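Glycosyl hydrolase family 26 (Bacteroides ovatus, PDB 4ZXO) is a beta-mannanase of glycoside hydrolase family 26 that probably hydrolyses the mannan backbone of galactomannan. Local coordinates at residues E274-D278 with S279-T283. Sequence-based numbering, arbitrary orientation.
Sequences EGIPD and SLWWT
A type I beta turn from Asp278 to Trp281 leads the loop after strand 266-271 into helix 281-290. Trp281 N closes the turn on Asp278 O at 3.1 Å, with a bent N-H...O angle of 142°. The Asp278 side chain adds an Asx turn inside it. With CG anti to the backbone N (chi1 176°), the carboxylate sits beside the carbonyl carbon of Asp278, where OD1 can meet Leu280 N. Asp278 OD1 accepts a hydrogen bond from Leu280 N at 2.9 Å, and the donor lies above the carboxylate plane. OD2 reaches the edge of the Trp281 indole near CD1. Asp278 OD2 also accepts a hydrogen bond from a water at 2.7 Å, which gives a weak second bond to Leu280 O. An alanine in place of Asp278 would probably leave Leu280 N without this acceptor and the water on Leu280 O without its carboxylate partner. A second water links Pro277 O to Ser279 N. On the buried side, Ile276 sends CG2 against Trp281 CB at 3.6 Å. Ile276 CD1 lies 4.1 Å from Trp282 CZ2. The two indoles also meet, with Trp281 CE3 over the centre of one Trp282 face, 3.7 Å above the plane. Their ring nitrogens bond elsewhere, Trp281 NE1 to Gln238 and Trp282 NE1 to Ser320. Trp282 also meets Phe324 edge-to-face, which joins the first turn of helix 281-290 to helix 321-328 at the periphery of the TIM barrel.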
ATOM      1  N   GLU A 274       1.399   5.550 -16.235  1.00 13.43           N
ATOM      2  CA  GLU A 274       1.540   4.276 -16.928  1.00 14.08           C
ATOM      3  C   GLU A 274       2.505   4.371 -18.149  1.00 14.29           C
ATOM      4  O   GLU A 274       2.321   5.235 -19.046  1.00 14.87           O
ATOM      5  CB  GLU A 274       0.153   3.768 -17.349  1.00 16.13           C
ATOM      6  CG  GLU A 274       0.241   2.402 -17.928  1.00 18.03           C
ATOM      7  CD  GLU A 274      -1.069   1.899 -18.468  1.00 21.33           C
ATOM      8  OE1 GLU A 274      -1.884   2.721 -18.965  1.00 24.49           O
ATOM      9  OE2 GLU A 274      -1.304   0.678 -18.389  1.00 22.46           O
ATOM     10  N   GLY A 275       3.516   3.485 -18.199  1.00 13.84           N
ATOM     11  CA  GLY A 275       4.453   3.490 -19.313  1.00 15.54           C
ATOM     12  C   GLY A 275       5.443   4.630 -19.292  1.00 16.79           C
ATOM     13  O   GLY A 275       6.190   4.793 -20.267  1.00 17.77           O
ATOM     14  N   ILE A 276       5.441   5.402 -18.187  1.00 15.50           N
ATOM     15  CA  ILE A 276       6.194   6.656 -18.025  1.00 16.23           C
ATOM     16  C   ILE A 276       6.770   7.225 -19.317  1.00 17.16           C
ATOM     17  O   ILE A 276       8.007   7.255 -19.502  1.00 17.15           O
ATOM     18  CB  ILE A 276       7.388   6.504 -16.998  1.00 15.75           C
ATOM     19  CG1 ILE A 276       7.014   5.578 -15.842  1.00 16.64           C
ATOM     20  CG2 ILE A 276       7.697   7.867 -16.419  1.00 15.73           C
ATOM     21  CD1 ILE A 276       7.908   4.348 -15.727  1.00 17.61           C
ATOM     22  N   PRO A 277       5.893   7.703 -20.215  1.00 17.42           N
ATOM     23  CA  PRO A 277       6.373   8.135 -21.538  1.00 18.53           C
ATOM     24  C   PRO A 277       7.111   9.469 -21.458  1.00 19.65           C
ATOM     25  O   PRO A 277       7.732   9.877 -22.442  1.00 22.47           O
ATOM     26  CB  PRO A 277       5.102   8.321 -22.343  1.00 18.91           C
ATOM     27  CG  PRO A 277       3.962   7.861 -21.516  1.00 19.93           C
ATOM     28  CD  PRO A 277       4.420   7.654 -20.129  1.00 17.73           C
ATOM     29  N   ASP A 278       6.963  10.164 -20.323  1.00 17.68           N
ATOM     30  CA  ASP A 278       7.606  11.444 -20.075  1.00 16.49           C
ATOM     31  C   ASP A 278       8.967  11.161 -19.518  1.00 16.53           C
ATOM     32  O   ASP A 278       9.063  10.635 -18.399  1.00 16.13           O
ATOM     33  CB  ASP A 278       6.766  12.231 -19.068  1.00 16.13           C
ATOM     34  CG  ASP A 278       7.380  13.555 -18.642  1.00 17.96           C
ATOM     35  OD1 ASP A 278       8.504  13.894 -19.043  1.00 19.33           O
ATOM     36  OD2 ASP A 278       6.690  14.283 -17.873  1.00 19.43           O
ATOM     37  N   SER A 279       9.998  11.495 -20.296  1.00 17.38           N
ATOM     38  CA  SER A 279      11.348  11.096 -19.931  1.00 18.47           C
ATOM     39  C   SER A 279      11.847  11.835 -18.662  1.00 17.63           C
ATOM     40  O   SER A 279      12.872  11.417 -18.040  1.00 19.07           O
ATOM     41  CB  SER A 279      12.276  11.336 -21.098  1.00 20.53           C
ATOM     42  OG  SER A 279      12.454  12.723 -21.325  1.00 22.62           O
ATOM     43  N   LEU A 280      11.130  12.898 -18.269  1.00 16.46           N
ATOM     44  CA  LEU A 280      11.496  13.704 -17.090  1.00 17.61           C
ATOM     45  C   LEU A 280      10.424  13.636 -16.026  1.00 16.00           C
ATOM     46  O   LEU A 280      10.293  14.557 -15.228  1.00 16.96           O
ATOM     47  CB  LEU A 280      11.716  15.168 -17.471  1.00 20.16           C
ATOM     48  CG  LEU A 280      12.860  15.429 -18.457  1.00 21.87           C
ATOM     49  CD1 LEU A 280      12.936  16.890 -18.800  1.00 23.09           C
ATOM     50  CD2 LEU A 280      14.167  14.981 -17.837  1.00 22.35           C
ATOM     51  N   TRP A 281       9.662  12.545 -16.001  1.00 14.02           N
ATOM     52  CA  TRP A 281       8.504  12.509 -15.077  1.00 13.37           C
ATOM     53  C   TRP A 281       8.905  12.601 -13.625  1.00 12.46           C
ATOM     54  O   TRP A 281       8.256  13.297 -12.839  1.00 12.62           O
ATOM     55  CB  TRP A 281       7.663  11.242 -15.255  1.00 13.07           C
ATOM     56  CG  TRP A 281       6.356  11.315 -14.516  1.00 12.60           C
ATOM     57  CD1 TRP A 281       5.286  12.094 -14.845  1.00 13.12           C
ATOM     58  CD2 TRP A 281       5.988  10.595 -13.350  1.00 12.14           C
ATOM     59  NE1 TRP A 281       4.279  11.920 -13.951  1.00 13.69           N
ATOM     60  CE2 TRP A 281       4.677  10.999 -13.012  1.00 12.27           C
ATOM     61  CE3 TRP A 281       6.648   9.666 -12.529  1.00 12.15           C
ATOM     62  CZ2 TRP A 281       3.994  10.500 -11.895  1.00 12.88           C
ATOM     63  CZ3 TRP A 281       5.943   9.136 -11.395  1.00 12.03           C
ATOM     64  CH2 TRP A 281       4.619   9.561 -11.117  1.00 13.25           C
ATOM     65  N   TRP A 282       9.979  11.905 -13.267  1.00 12.17           N
ATOM     66  CA  TRP A 282      10.358  11.756 -11.849  1.00 10.98           C
ATOM     67  C   TRP A 282      10.800  13.078 -11.221  1.00 12.68           C
ATOM     68  O   TRP A 282      10.298  13.454 -10.150  1.00 12.39           O
ATOM     69  CB  TRP A 282      11.482  10.708 -11.723  1.00 10.84           C
ATOM     70  CG  TRP A 282      11.057   9.407 -12.299  1.00 10.99           C
ATOM     71  CD1 TRP A 282      11.331   8.926 -13.552  1.00 11.96           C
ATOM     72  CD2 TRP A 282      10.169   8.468 -11.697  1.00 10.51           C
ATOM     73  NE1 TRP A 282      10.670   7.724 -13.760  1.00 12.02           N
ATOM     74  CE2 TRP A 282       9.985   7.399 -12.615  1.00 11.16           C
ATOM     75  CE3 TRP A 282       9.562   8.395 -10.446  1.00 10.06           C
ATOM     76  CZ2 TRP A 282       9.156   6.313 -12.352  1.00 11.15           C
ATOM     77  CZ3 TRP A 282       8.759   7.296 -10.164  1.00 10.38           C
ATOM     78  CH2 TRP A 282       8.561   6.269 -11.129  1.00 10.90           C
ATOM     79  N   THR A 283      11.739  13.786 -11.871  1.00 13.56           N
ATOM     80  CA  THR A 283      12.180  15.069 -11.317  1.00 14.31           C
ATOM     81  C   THR A 283      11.363  16.225 -11.784  1.00 14.57           C
ATOM     82  O   THR A 283      11.347  17.280 -11.147  1.00 15.22           O
ATOM     83  CB  THR A 283      13.659  15.411 -11.657  1.00 15.28           C
ATOM     84  OG1 THR A 283      13.833  15.546 -13.088  1.00 17.93           O
ATOM     85  CG2 THR A 283      14.562  14.301 -11.120  1.00 15.69           C
TER
HETATM   86  O   HOH W   1       9.607  12.347 -22.980  1.00 30.71           O
HETATM   87  O   HOH W   2       7.893  15.914 -16.142  1.00 16.87           O